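Ribose 5-phosphate isomerase (PDB 3M1P) probably interconverts ribose 5-phosphate and ribulose 5-phosphate, as a type B sugar-phosphate isomerase assembled from four copies of the chain. Local coordinates at residues M1-A6 and E61-V66; V5-D10 and N19-V24; V66-S71 and V108-R113; T95-R100 and L128-S133. The protein carries 1 engineered substitution. One frame throughout, in Å; residues are numbered along the deposited sequence. Where two conformers were deposited one is given.

Contacts 1, 2 and 3 all build on the central parallel sheet, and contact 4 packs the exit of helix 117-129 on helix 93-101 beside it. Contact 1 joins strands 3-9 and 64-69 near their starts; contact 3 picks up the second of these strands and pairs it with 107-111, its centre about 17 Å from that of contact 1 and across the chain's centre. Contact 2 lays helix 17-26 on strand 3-9, with its centre about 10 Å from that of contact 3. Contact 4 meets contact 1 through F64, which touches both L128 and R100. The strand ends at contact 3, which hold the engineered A69, probably face the active site, as in other Rossmann-like folds.

Contact 1: M1-A6 and E61-V66; sequences MTRRVA and EVEFGV
R3 takes a side-on grip on E63 ahead of the strand pairing: R3 NE meets E63 OE1 at 2.7 Å in an almost perfectly straight bond (179°), arriving on the syn side of the carboxylate. The second arm, R3 NH2 to E63 OE2 at 2.8 Å, comes from above the carboxylate plane. The E63 chain is fully extended, chi1 -179°, which carries its carboxylate out to this guanidinium. R3 NH2 also lies at the edge of the F64 ring, 3.3 Å from CE2. R4 turns elsewhere and gives NH1 to the backbone O of E61, from above that carbonyl's plane, while V62 CG1 packs over one face of its guanidinium. R4 O is shared, taking both E63 N at 3.0 Å and F64 N at 3.2 Å as the loop 61-63 turns into strand. V5 contributes packing: CG2 rests on F64 CB and CG1 on V66 CG2. At A6 the parallel ladder continues, N bonding to F64 O at 2.8 Å and O receiving V66 N at 2.7 Å, while CB packs on V62 CG2. Strand 3-9 thus runs between strands 64-69 and 31-35, whose V32 and V34 bond to its other edge; M56 of helix 46-58 covers A6 and V62, and on the opposite face helix 117-129 brings L128 onto V5 and F64 and I124 onto V66.

Contact 2: V5-D10 and N19-V24; sequences VAIGTD and NLILYV
I7 and V24 overlap along their flanks, pointing opposite ways, where helix 17-26 packs on strand 3-9, the first half of a beta-alpha-beta crossover that leads on to strand 31-35 in this Rossmann-like alpha/beta fold. The helix runs nearly antiparallel to the strand, the two short axes making an angle of 158°. The tight part is entirely aliphatic, and no hydrogen bond crosses it. V5 and V24 meet tip to tip, V5 CG1 3.9 Å from V24 CG2. I7 does the most: its CG1 lies anti to the carbonyl carbon (chi1 -60°), and CD1 reaches V24 CG2 at 3.8 Å and the backbone CA of I21 as closely. Its other branch, CG2, lies against L20 CD1. L20 is also wedged against I124 of helix 117-129 and A68 of strand 64-69. Toward solvent the packing thins out: partly exposed I21 adds the flank of its CG1, 4.0 Å from I7 CD1, to the contact through its CA, and it also leans on P33. At T9 the contact is sparser, and the two branches divide: T9 CG2 rests 3.7 Å from L20 CD1, while T9 OG1 donates to the backbone O of D10 at 3.0 Å.

Contact 3: V66-S71 and V108-R113; sequences VLAAGS and VCVGER. Engineered in segment 66-71: A69 (natural residue Cys).
E112 N donates to A69 O at 2.6 Å, nearly in line with the C=O bond, and this short link closes the ladder between strands 64-69 and 107-111. A69 is an engineered residue in place of the natural Cys; its backbone also gives N to V110 O. Further back, L67 uses both of its polar backbone atoms, N to V108 O at 2.9 Å and O to V110 N at the same length. Beyond the strands the pairing runs on into the loops, since R113 N reaches a lone pair of G70 O at 2.8 Å. R113 CB lies 3.3 Å from G70 O, and in this tetramer R113 also packs on E118 and Y94 of two neighbouring subunits. V66 and V108 lie side by side, CG2 to CG1 at 3.8 Å, and on the same face V110 (chi1 -63°) puts CG2 between its backbone N and carbonyl carbon, where it meets A68 CB at 3.7 Å. The other face has L67 CB beside C109 SG, under helix 73-80. Adjacent parallel strands that finish together and release their loops on one side are the classic setting of a Rossmann-like active site.

Contact 4: T95-R100 and L128-S133; sequences TAAMSR and LQTPFS
The C-terminal exit of helix 117-129 is the fold element here: T130, the first residue to leave helical geometry, and F132 beyond it pack against R100 of helix 93-101. R100 curls round the carbonyl of T130. R100 CB lies 3.4 Å from T130 O, and bends at chi2 (-74°) and chi3 (-55°) bring the guanidinium back obliquely beside that oxygen. A water at the guanidinium's edge, in its plane, completes the link: it accepts from R100 NH2 at 3.0 Å and donates to T130 O at 2.6 Å and to L128 O at 2.8 Å. Two carbonyls at the helix end are thereby tied to one arginine, whose NH1 forms a salt bridge with D104. T130 places CG2 3.7 Å from A97 O, while its OG1 hydrogen-bonds back to T126 O in the helix it follows. Farther along, R100 O receives the CA-H of F132, CA to O 3.3 Å, and the same oxygen lies at the edge of the phenyl ring, 3.4 Å from CD1. The ring itself leads away from helix 93-101 onto H138, V139 and I142 of helix 136-150. On the sheet side, R100 and L128 both rest on F64 of strand 64-69, and F127 of helix 117-129 touches R100; elsewhere on helix 93-101, T95 and S99 pack on I73 of a neighbouring subunit.

Contact 1: M1-A6 and E61-V66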
loop_
_atom_site.group_PDB
_atom_site.type_symbol
_atom_site.label_atom_id
_atom_site.label_comp_id
_atom_site.label_asym_id
_atom_site.label_seq_id
_atom_site.Cartn_x
_atom_site.Cartn_y
_atom_site.Cartn_z
ATOM N N MET A 1 -26.045 15.027 -19.265
ATOM C CA MET A 1 -26.475 14.030 -18.241
ATOM C C MET A 1 -25.410 12.956 -17.977
ATOM O O MET A 1 -25.224 12.556 -16.825
ATOM C CB MET A 1 -27.832 13.395 -18.584
ATOM C CG MET A 1 -28.821 13.382 -17.404
ATOM S SD MET A 1 -30.013 12.006 -17.399
ATOM C CE MET A 1 -29.148 10.756 -16.427
ATOM N N THR A 2 -24.721 12.473 -19.017
ATOM C CA THR A 2 -23.551 11.605 -18.769
ATOM C C THR A 2 -22.324 12.428 -18.332
ATOM O O THR A 2 -22.342 13.655 -18.391
ATOM C CB THR A 2 -23.203 10.602 -19.925
ATOM O OG1 THR A 2 -22.618 11.288 -21.039
ATOM C CG2 THR A 2 -24.427 9.800 -20.358
ATOM N N ARG A 3 -21.275 11.749 -17.869
ATOM C CA ARG A 3 -20.112 12.451 -17.322
ATOM C C ARG A 3 -18.803 12.022 -17.968
ATOM O O ARG A 3 -18.389 10.855 -17.880
ATOM C CB ARG A 3 -20.076 12.409 -15.778
ATOM C CG ARG A 3 -20.840 11.275 -15.111
ATOM C CD ARG A 3 -21.600 11.704 -13.838
ATOM N NE ARG A 3 -20.780 12.420 -12.856
ATOM C CZ ARG A 3 -20.695 12.129 -11.557
ATOM N NH1 ARG A 3 -21.392 11.127 -11.036
ATOM N NH2 ARG A 3 -19.918 12.858 -10.768
ATOM N N ARG A 4 -18.179 12.980 -18.652
ATOM C CA ARG A 4 -16.977 12.732 -19.426
ATOM C C ARG A 4 -15.787 12.594 -18.489
ATOM O O ARG A 4 -15.693 13.303 -17.494
ATOM C CB ARG A 4 -16.746 13.849 -20.452
ATOM C CG ARG A 4 -17.958 14.124 -21.368
ATOM C CD ARG A 4 -17.621 15.176 -22.416
ATOM N NE ARG A 4 -16.865 14.600 -23.517
ATOM C CZ ARG A 4 -15.817 15.181 -24.091
ATOM N NH1 ARG A 4 -15.391 16.367 -23.673
ATOM N NH2 ARG A 4 -15.205 14.581 -25.090
ATOM N N VAL A 5 -14.902 11.656 -18.813
ATOM C CA VAL A 5 -13.745 11.340 -17.995
ATOM C C VAL A 5 -12.530 11.263 -18.910
ATOM O O VAL A 5 -12.353 10.287 -19.636
ATOM C CB VAL A 5 -13.938 9.985 -17.240
ATOM C CG1 VAL A 5 -12.650 9.555 -16.496
ATOM C CG2 VAL A 5 -15.108 10.057 -16.286
ATOM N N ALA A 6 -11.683 12.286 -18.882
ATOM C CA ALA A 6 -10.521 12.287 -19.773
ATOM C C ALA A 6 -9.415 11.395 -19.224
ATOM O O ALA A 6 -9.126 11.425 -18.037
ATOM C CB ALA A 6 -10.011 13.715 -20.022
ATOM N N GLU A 61 -14.359 20.834 -19.971
ATOM C CA GLU A 61 -14.671 19.999 -21.137
ATOM C C GLU A 61 -15.011 18.578 -20.732
ATOM O O GLU A 61 -15.776 17.897 -21.418
ATOM C CB GLU A 61 -13.497 19.960 -22.100
ATOM C CG GLU A 61 -13.295 21.255 -22.861
ATOM C CD GLU A 61 -12.043 21.230 -23.689
ATOM O OE1 GLU A 61 -11.699 20.152 -24.226
ATOM O OE2 GLU A 61 -11.407 22.298 -23.802
ATOM N N VAL A 62 -14.425 18.140 -19.617
ATOM C CA VAL A 62 -14.751 16.861 -18.990
ATOM C C VAL A 62 -14.964 17.133 -17.511
ATOM O O VAL A 62 -14.571 18.199 -17.011
ATOM C CB VAL A 62 -13.627 15.816 -19.207
ATOM C CG1 VAL A 62 -13.417 15.558 -20.702
ATOM C CG2 VAL A 62 -12.316 16.267 -18.554
ATOM N N GLU A 63 -15.604 16.207 -16.809
ATOM C CA GLU A 63 -15.797 16.368 -15.373
ATOM C C GLU A 63 -14.607 15.790 -14.589
ATOM O O GLU A 63 -14.218 16.336 -13.558
ATOM C CB GLU A 63 -17.103 15.711 -14.907
ATOM C CG GLU A 63 -17.370 15.875 -13.414
ATOM C CD GLU A 63 -18.637 15.190 -12.943
ATOM O OE1 GLU A 63 -19.281 14.501 -13.763
ATOM O OE2 GLU A 63 -18.990 15.332 -11.749
ATOM N N PHE A 64 -14.043 14.689 -15.081
ATOM C CA PHE A 64 -12.997 13.984 -14.353
ATOM C C PHE A 64 -11.781 13.704 -15.223
ATOM O O PHE A 64 -11.879 13.616 -16.450
ATOM C CB PHE A 64 -13.523 12.659 -13.795
ATOM C CG PHE A 64 -14.553 12.803 -12.708
ATOM C CD1 PHE A 64 -14.213 13.319 -11.460
ATOM C CD2 PHE A 64 -15.865 12.370 -12.916
ATOM C CE1 PHE A 64 -15.161 13.430 -10.444
ATOM C CE2 PHE A 64 -16.815 12.471 -11.917
ATOM C CZ PHE A 64 -16.460 12.996 -10.664
ATOM N N GLY A 65 -10.629 13.554 -14.575
ATOM C CA GLY A 65 -9.439 13.099 -15.261
ATOM C C GLY A 65 -8.922 11.819 -14.647
ATOM O O GLY A 65 -9.075 11.595 -13.455
ATOM N N VAL A 66 -8.330 10.971 -15.478
ATOM C CA VAL A 66 -7.552 9.831 -15.024
ATOM C C VAL A 66 -6.140 9.978 -15.585
ATOM O O VAL A 66 -5.944 10.144 -16.801
ATOM C CB VAL A 66 -8.174 8.479 -15.463
ATOM C CG1 VAL A 66 -7.249 7.305 -15.099
ATOM C CG2 VAL A 66 -9.557 8.292 -14.825
#

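Contact 2: V5-D10 and N19-V24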
loop_
_atom_site.group_PDB
_atom_site.type_symbol
_atom_site.label_atom_id
_atom_site.label_comp_id
_atom_site.label_asym_id
_atom_site.label_seq_id
_atom_site.Cartn_x
_atom_site.Cartn_y
_atom_site.Cartn_z
ATOM N N VAL A 5 -14.902 11.656 -18.813
ATOM C CA VAL A 5 -13.745 11.340 -17.995
ATOM C C VAL A 5 -12.530 11.263 -18.910
ATOM O O VAL A 5 -12.353 10.287 -19.636
ATOM C CB VAL A 5 -13.938 9.985 -17.240
ATOM C CG1 VAL A 5 -12.650 9.555 -16.496
ATOM C CG2 VAL A 5 -15.108 10.057 -16.286
ATOM N N ALA A 6 -11.683 12.286 -18.882
ATOM C CA ALA A 6 -10.521 12.287 -19.773
ATOM C C ALA A 6 -9.415 11.395 -19.224
ATOM O O ALA A 6 -9.126 11.425 -18.037
ATOM C CB ALA A 6 -10.011 13.715 -20.022
ATOM N N ILE A 7 -8.801 10.603 -20.095
ATOM C CA ILE A 7 -7.753 9.683 -19.678
ATOM C C ILE A 7 -6.423 10.037 -20.342
ATOM O O ILE A 7 -6.357 10.206 -21.563
ATOM C CB ILE A 7 -8.135 8.196 -19.975
ATOM C CG1 ILE A 7 -9.423 7.804 -19.237
ATOM C CG2 ILE A 7 -6.961 7.255 -19.619
ATOM C CD1 ILE A 7 -10.175 6.605 -19.839
ATOM N N GLY A 8 -5.367 10.159 -19.538
ATOM C CA GLY A 8 -4.010 10.331 -20.067
ATOM C C GLY A 8 -3.028 9.351 -19.444
ATOM O O GLY A 8 -3.255 8.860 -18.339
ATOM N N THR A 9 -1.953 9.047 -20.166
ATOM C CA THR A 9 -0.862 8.208 -19.652
ATOM C C THR A 9 0.478 8.723 -20.171
ATOM O O THR A 9 0.519 9.578 -21.067
ATOM C CB THR A 9 -0.996 6.689 -20.064
ATOM O OG1 THR A 9 -0.635 6.512 -21.437
ATOM C CG2 THR A 9 -2.388 6.155 -19.852
ATOM N N ASP A 10 1.568 8.218 -19.604
ATOM C CA ASP A 10 2.861 8.299 -20.280
ATOM C C ASP A 10 3.189 6.925 -20.892
ATOM O O ASP A 10 2.293 6.083 -21.016
ATOM C CB ASP A 10 3.965 8.860 -19.368
ATOM C CG ASP A 10 4.303 7.952 -18.201
ATOM O OD1 ASP A 10 3.567 6.967 -17.942
ATOM O OD2 ASP A 10 5.337 8.229 -17.545
ATOM N N ASN A 19 -7.348 -0.994 -20.486
ATOM C CA ASN A 19 -7.778 -1.250 -19.093
ATOM C C ASN A 19 -8.475 -0.031 -18.480
ATOM O O ASN A 19 -9.578 -0.131 -17.942
ATOM C CB ASN A 19 -6.578 -1.605 -18.184
ATOM C CG ASN A 19 -5.840 -2.865 -18.609
ATOM O OD1 ASN A 19 -5.837 -3.869 -17.884
ATOM N ND2 ASN A 19 -5.172 -2.809 -19.754
ATOM N N LEU A 20 -7.808 1.123 -18.559
ATOM C CA LEU A 20 -8.326 2.366 -17.986
ATOM C C LEU A 20 -9.663 2.757 -18.601
ATOM O O LEU A 20 -10.596 3.107 -17.877
ATOM C CB LEU A 20 -7.311 3.496 -18.165
ATOM C CG LEU A 20 -5.917 3.200 -17.626
ATOM C CD1 LEU A 20 -4.962 4.314 -18.020
ATOM C CD2 LEU A 20 -5.933 2.978 -16.094
ATOM N N ILE A 21 -9.745 2.681 -19.933
ATOM C CA ILE A 21 -10.999 2.945 -20.660
ATOM C C ILE A 21 -12.110 2.030 -20.126
ATOM O O ILE A 21 -13.187 2.498 -19.744
ATOM C CB ILE A 21 -10.825 2.779 -22.207
ATOM C CG1 ILE A 21 -9.922 3.879 -22.767
ATOM C CG2 ILE A 21 -12.191 2.772 -22.918
ATOM C CD1 ILE A 21 -9.370 3.606 -24.173
ATOM N N LEU A 22 -11.810 0.735 -20.063
ATOM C CA LEU A 22 -12.729 -0.250 -19.506
ATOM C C LEU A 22 -13.128 0.041 -18.048
ATOM O O LEU A 22 -14.311 -0.019 -17.714
ATOM C CB LEU A 22 -12.153 -1.667 -19.657
ATOM C CG LEU A 22 -13.009 -2.818 -19.116
ATOM C CD1 LEU A 22 -14.361 -2.894 -19.836
ATOM C CD2 LEU A 22 -12.279 -4.176 -19.179
ATOM N N TYR A 23 -12.161 0.366 -17.187
ATOM C CA TYR A 23 -12.476 0.618 -15.754
ATOM C C TYR A 23 -13.432 1.807 -15.554
ATOM O O TYR A 23 -14.274 1.800 -14.645
ATOM C CB TYR A 23 -11.202 0.794 -14.896
ATOM C CG TYR A 23 -10.211 -0.359 -14.994
ATOM C CD1 TYR A 23 -10.650 -1.668 -15.268
ATOM C CD2 TYR A 23 -8.844 -0.148 -14.816
ATOM C CE1 TYR A 23 -9.758 -2.722 -15.362
ATOM C CE2 TYR A 23 -7.939 -1.201 -14.905
ATOM C CZ TYR A 23 -8.404 -2.489 -15.182
ATOM O OH TYR A 23 -7.534 -3.549 -15.273
ATOM N N VAL A 24 -13.290 2.819 -16.406
ATOM C CA VAL A 24 -14.180 3.981 -16.382
ATOM C C VAL A 24 -15.614 3.557 -16.725
ATOM O O VAL A 24 -16.563 3.910 -16.019
ATOM C CB VAL A 24 -13.671 5.096 -17.337
ATOM C CG1 VAL A 24 -14.708 6.207 -17.476
ATOM C CG2 VAL A 24 -12.331 5.651 -16.831
#

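Contact 3: V66-S71 and V108-R113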
loop_
_atom_site.group_PDB
_atom_site.type_symbol
_atom_site.label_atom_id
_atom_site.label_comp_id
_atom_site.label_asym_id
_atom_site.label_seq_id
_atom_site.Cartn_x
_atom_site.Cartn_y
_atom_site.Cartn_z
ATOM N N VAL A 66 -8.330 10.971 -15.478
ATOM C CA VAL A 66 -7.552 9.831 -15.024
ATOM C C VAL A 66 -6.140 9.978 -15.585
ATOM O O VAL A 66 -5.944 10.144 -16.801
ATOM C CB VAL A 66 -8.174 8.479 -15.463
ATOM C CG1 VAL A 66 -7.249 7.305 -15.099
ATOM C CG2 VAL A 66 -9.557 8.292 -14.825
ATOM N N LEU A 67 -5.155 9.957 -14.699
ATOM C CA LEU A 67 -3.771 10.000 -15.144
ATOM C C LEU A 67 -3.042 8.809 -14.570
ATOM O O LEU A 67 -3.040 8.602 -13.356
ATOM C CB LEU A 67 -3.091 11.316 -14.756
ATOM C CG LEU A 67 -3.640 12.568 -15.455
ATOM C CD1 LEU A 67 -3.075 13.872 -14.827
ATOM C CD2 LEU A 67 -3.385 12.525 -16.975
ATOM N N ALA A 68 -2.477 8.002 -15.462
ATOM C CA ALA A 68 -1.718 6.828 -15.069
ATOM C C ALA A 68 -0.321 6.979 -15.616
ATOM O O ALA A 68 -0.140 7.346 -16.781
ATOM C CB ALA A 68 -2.378 5.554 -15.608
ATOM N N ALA A 69 0.671 6.734 -14.769
ATOM C CA ALA A 69 2.062 6.796 -15.180
ATOM C C ALA A 69 2.862 5.752 -14.408
ATOM O O ALA A 69 2.286 4.826 -13.838
ATOM C CB ALA A 69 2.629 8.214 -14.970
ATOM N N GLY A 70 4.183 5.865 -14.407
ATOM C CA GLY A 70 5.020 4.927 -13.655
ATOM C C GLY A 70 4.594 4.892 -12.196
ATOM O O GLY A 70 4.102 3.865 -11.702
ATOM N N SER A 71 4.729 6.033 -11.536
ATOM C CA SER A 71 4.423 6.171 -10.124
ATOM C C SER A 71 3.133 6.982 -9.881
ATOM O O SER A 71 2.450 6.795 -8.868
ATOM C CB SER A 71 5.604 6.853 -9.444
ATOM O OG SER A 71 5.767 8.142 -10.020
ATOM N N VAL A 108 -7.905 11.681 -10.702
ATOM C CA VAL A 108 -7.272 10.586 -9.986
ATOM C C VAL A 108 -5.970 10.229 -10.689
ATOM O O VAL A 108 -5.936 10.125 -11.919
ATOM C CB VAL A 108 -8.214 9.343 -9.793
ATOM C CG1 VAL A 108 -8.662 8.697 -11.128
ATOM C CG2 VAL A 108 -7.575 8.298 -8.860
ATOM N N CYS A 109 -4.898 10.083 -9.911
ATOM C CA CYS A 109 -3.604 9.661 -10.441
ATOM C C CYS A 109 -3.221 8.318 -9.851
ATOM O O CYS A 109 -3.441 8.077 -8.669
ATOM C CB CYS A 109 -2.515 10.704 -10.156
ATOM S SG CYS A 109 -2.928 12.379 -10.802
ATOM N N VAL A 110 -2.643 7.457 -10.686
ATOM C CA VAL A 110 -2.182 6.136 -10.268
ATOM C C VAL A 110 -0.837 5.802 -10.900
ATOM O O VAL A 110 -0.460 6.364 -11.939
ATOM C CB VAL A 110 -3.204 5.013 -10.629
ATOM C CG1 VAL A 110 -4.528 5.214 -9.904
ATOM C CG2 VAL A 110 -3.428 4.940 -12.135
ATOM N N GLY A 111 -0.114 4.892 -10.258
ATOM C CA GLY A 111 1.149 4.390 -10.781
ATOM C C GLY A 111 1.034 2.953 -11.266
ATOM O O GLY A 111 0.695 2.055 -10.485
ATOM N N GLU A 112 1.307 2.756 -12.557
ATOM C CA GLU A 112 1.349 1.433 -13.212
ATOM C C GLU A 112 2.467 0.528 -12.670
ATOM O O GLU A 112 2.312 -0.711 -12.629
ATOM C CB GLU A 112 1.516 1.623 -14.732
ATOM C CG GLU A 112 1.350 0.351 -15.592
ATOM C CD GLU A 112 2.658 -0.414 -15.788
ATOM O OE1 GLU A 112 3.737 0.180 -15.574
ATOM O OE2 GLU A 112 2.613 -1.611 -16.158
ATOM N N ARG A 113 3.577 1.145 -12.258
ATOM C CA ARG A 113 4.736 0.418 -11.748
ATOM C C ARG A 113 4.633 0.105 -10.256
ATOM O O ARG A 113 5.403 -0.717 -9.741
ATOM C CB ARG A 113 6.030 1.199 -12.024
ATOM C CG ARG A 113 6.334 1.445 -13.508
ATOM C CD ARG A 113 6.589 0.139 -14.239
ATOM N NE ARG A 113 6.752 0.334 -15.675
ATOM C CZ ARG A 113 7.131 -0.618 -16.519
ATOM N NH1 ARG A 113 7.388 -1.843 -16.066
ATOM N NH2 ARG A 113 7.259 -0.345 -17.813
#

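Contact 4: T95-R100 and L128-S133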
loop_
_atom_site.group_PDB
_atom_site.type_symbol
_atom_site.label_atom_id
_atom_site.label_comp_id
_atom_site.label_asym_id
_atom_site.label_seq_id
_atom_site.Cartn_x
_atom_site.Cartn_y
_atom_site.Cartn_z
ATOM N N THR A 95 -7.825 6.011 -0.023
ATOM C CA THR A 95 -7.400 7.300 -0.605
ATOM C C THR A 95 -8.289 7.717 -1.788
ATOM O O THR A 95 -8.580 8.896 -1.947
ATOM C CB THR A 95 -5.956 7.245 -1.087
ATOM O OG1 THR A 95 -5.782 6.068 -1.888
ATOM C CG2 THR A 95 -4.987 7.222 0.108
ATOM N N ALA A 96 -8.722 6.755 -2.607
ATOM C CA ALA A 96 -9.602 7.062 -3.748
ATOM C C ALA A 96 -10.933 7.648 -3.267
ATOM O O ALA A 96 -11.425 8.653 -3.803
ATOM C CB ALA A 96 -9.832 5.816 -4.619
ATOM N N ALA A 97 -11.508 7.012 -2.248
ATOM C CA ALA A 97 -12.780 7.457 -1.691
ATOM C C ALA A 97 -12.636 8.805 -0.999
ATOM O O ALA A 97 -13.445 9.710 -1.237
ATOM C CB ALA A 97 -13.353 6.404 -0.728
ATOM N N MET A 98 -11.605 8.949 -0.173
ATOM C CA MET A 98 -11.424 10.159 0.630
ATOM C C MET A 98 -11.026 11.387 -0.188
ATOM O O MET A 98 -11.342 12.524 0.198
ATOM C CB MET A 98 -10.415 9.925 1.755
ATOM C CG MET A 98 -10.878 8.914 2.811
ATOM S SD MET A 98 -12.511 9.224 3.511
ATOM C CE MET A 98 -12.350 10.919 4.086
ATOM N N SER A 99 -10.333 11.152 -1.301
ATOM C CA SER A 99 -9.990 12.211 -2.260
ATOM C C SER A 99 -11.246 12.880 -2.816
ATOM O O SER A 99 -11.272 14.104 -3.045
ATOM C CB SER A 99 -9.140 11.661 -3.404
ATOM O OG SER A 99 -9.901 10.868 -4.295
ATOM N N ARG A 100 -12.285 12.069 -2.998
ATOM C CA ARG A 100 -13.610 12.555 -3.387
ATOM C C ARG A 100 -14.395 13.140 -2.194
ATOM O O ARG A 100 -14.921 14.252 -2.283
ATOM C CB ARG A 100 -14.408 11.436 -4.083
ATOM C CG ARG A 100 -13.736 10.857 -5.337
ATOM C CD ARG A 100 -13.795 11.807 -6.552
ATOM N NE ARG A 100 -15.176 12.192 -6.836
ATOM C CZ ARG A 100 -15.669 13.429 -6.721
ATOM N NH1 ARG A 100 -14.885 14.459 -6.388
ATOM N NH2 ARG A 100 -16.958 13.638 -6.969
ATOM N N LEU A 128 -14.752 7.499 -9.171
ATOM C CA LEU A 128 -15.851 7.994 -10.006
ATOM C C LEU A 128 -17.199 7.902 -9.305
ATOM O O LEU A 128 -18.025 8.807 -9.432
ATOM C CB LEU A 128 -15.881 7.286 -11.365
ATOM C CG LEU A 128 -14.686 7.588 -12.272
ATOM C CD1 LEU A 128 -14.692 6.702 -13.502
ATOM C CD2 LEU A 128 -14.636 9.076 -12.658
ATOM N N GLN A 129 -17.387 6.836 -8.528
ATOM C CA GLN A 129 -18.667 6.571 -7.842
ATOM C C GLN A 129 -18.877 7.298 -6.509
ATOM O O GLN A 129 -20.021 7.494 -6.101
ATOM C CB GLN A 129 -18.853 5.069 -7.623
ATOM C CG GLN A 129 -19.096 4.257 -8.906
ATOM C CD GLN A 129 -19.291 2.771 -8.630
ATOM O OE1 GLN A 129 -19.117 2.314 -7.496
ATOM N NE2 GLN A 129 -19.636 2.003 -9.672
ATOM N N THR A 130 -17.793 7.681 -5.828
ATOM C CA THR A 130 -17.893 8.296 -4.501
ATOM C C THR A 130 -18.212 9.786 -4.602
ATOM O O THR A 130 -17.478 10.523 -5.244
ATOM C CB THR A 130 -16.585 8.103 -3.668
ATOM O OG1 THR A 130 -16.214 6.717 -3.661
ATOM C CG2 THR A 130 -16.775 8.577 -2.246
ATOM N N PRO A 131 -19.322 10.229 -3.981
ATOM C CA PRO A 131 -19.670 11.656 -4.040
ATOM C C PRO A 131 -18.838 12.518 -3.107
ATOM O O PRO A 131 -18.315 12.023 -2.106
ATOM C CB PRO A 131 -21.136 11.680 -3.575
ATOM C CG PRO A 131 -21.259 10.481 -2.645
ATOM C CD PRO A 131 -20.330 9.430 -3.243
ATOM N N PHE A 132 -18.718 13.801 -3.440
ATOM C CA PHE A 132 -18.172 14.786 -2.500
ATOM C C PHE A 132 -19.189 14.975 -1.376
ATOM O O PHE A 132 -20.385 15.018 -1.631
ATOM C CB PHE A 132 -17.861 16.110 -3.204
ATOM C CG PHE A 132 -17.501 17.239 -2.269
ATOM C CD1 PHE A 132 -16.507 17.085 -1.305
ATOM C CD2 PHE A 132 -18.137 18.478 -2.385
ATOM C CE1 PHE A 132 -16.167 18.136 -0.453
ATOM C CE2 PHE A 132 -17.802 19.538 -1.544
ATOM C CZ PHE A 132 -16.818 19.362 -0.568
ATOM N N SER A 133 -18.705 15.068 -0.140
ATOM C CA SER A 133 -19.573 15.120 1.032
ATOM C C SER A 133 -20.370 16.439 1.156
ATOM O O SER A 133 -21.483 16.446 1.681
ATOM C CB SER A 133 -18.767 14.841 2.301
ATOM O OG SER A 133 -18.002 15.966 2.672
HETATM O O HOH W 1 -18.045 10.998 -7.758
#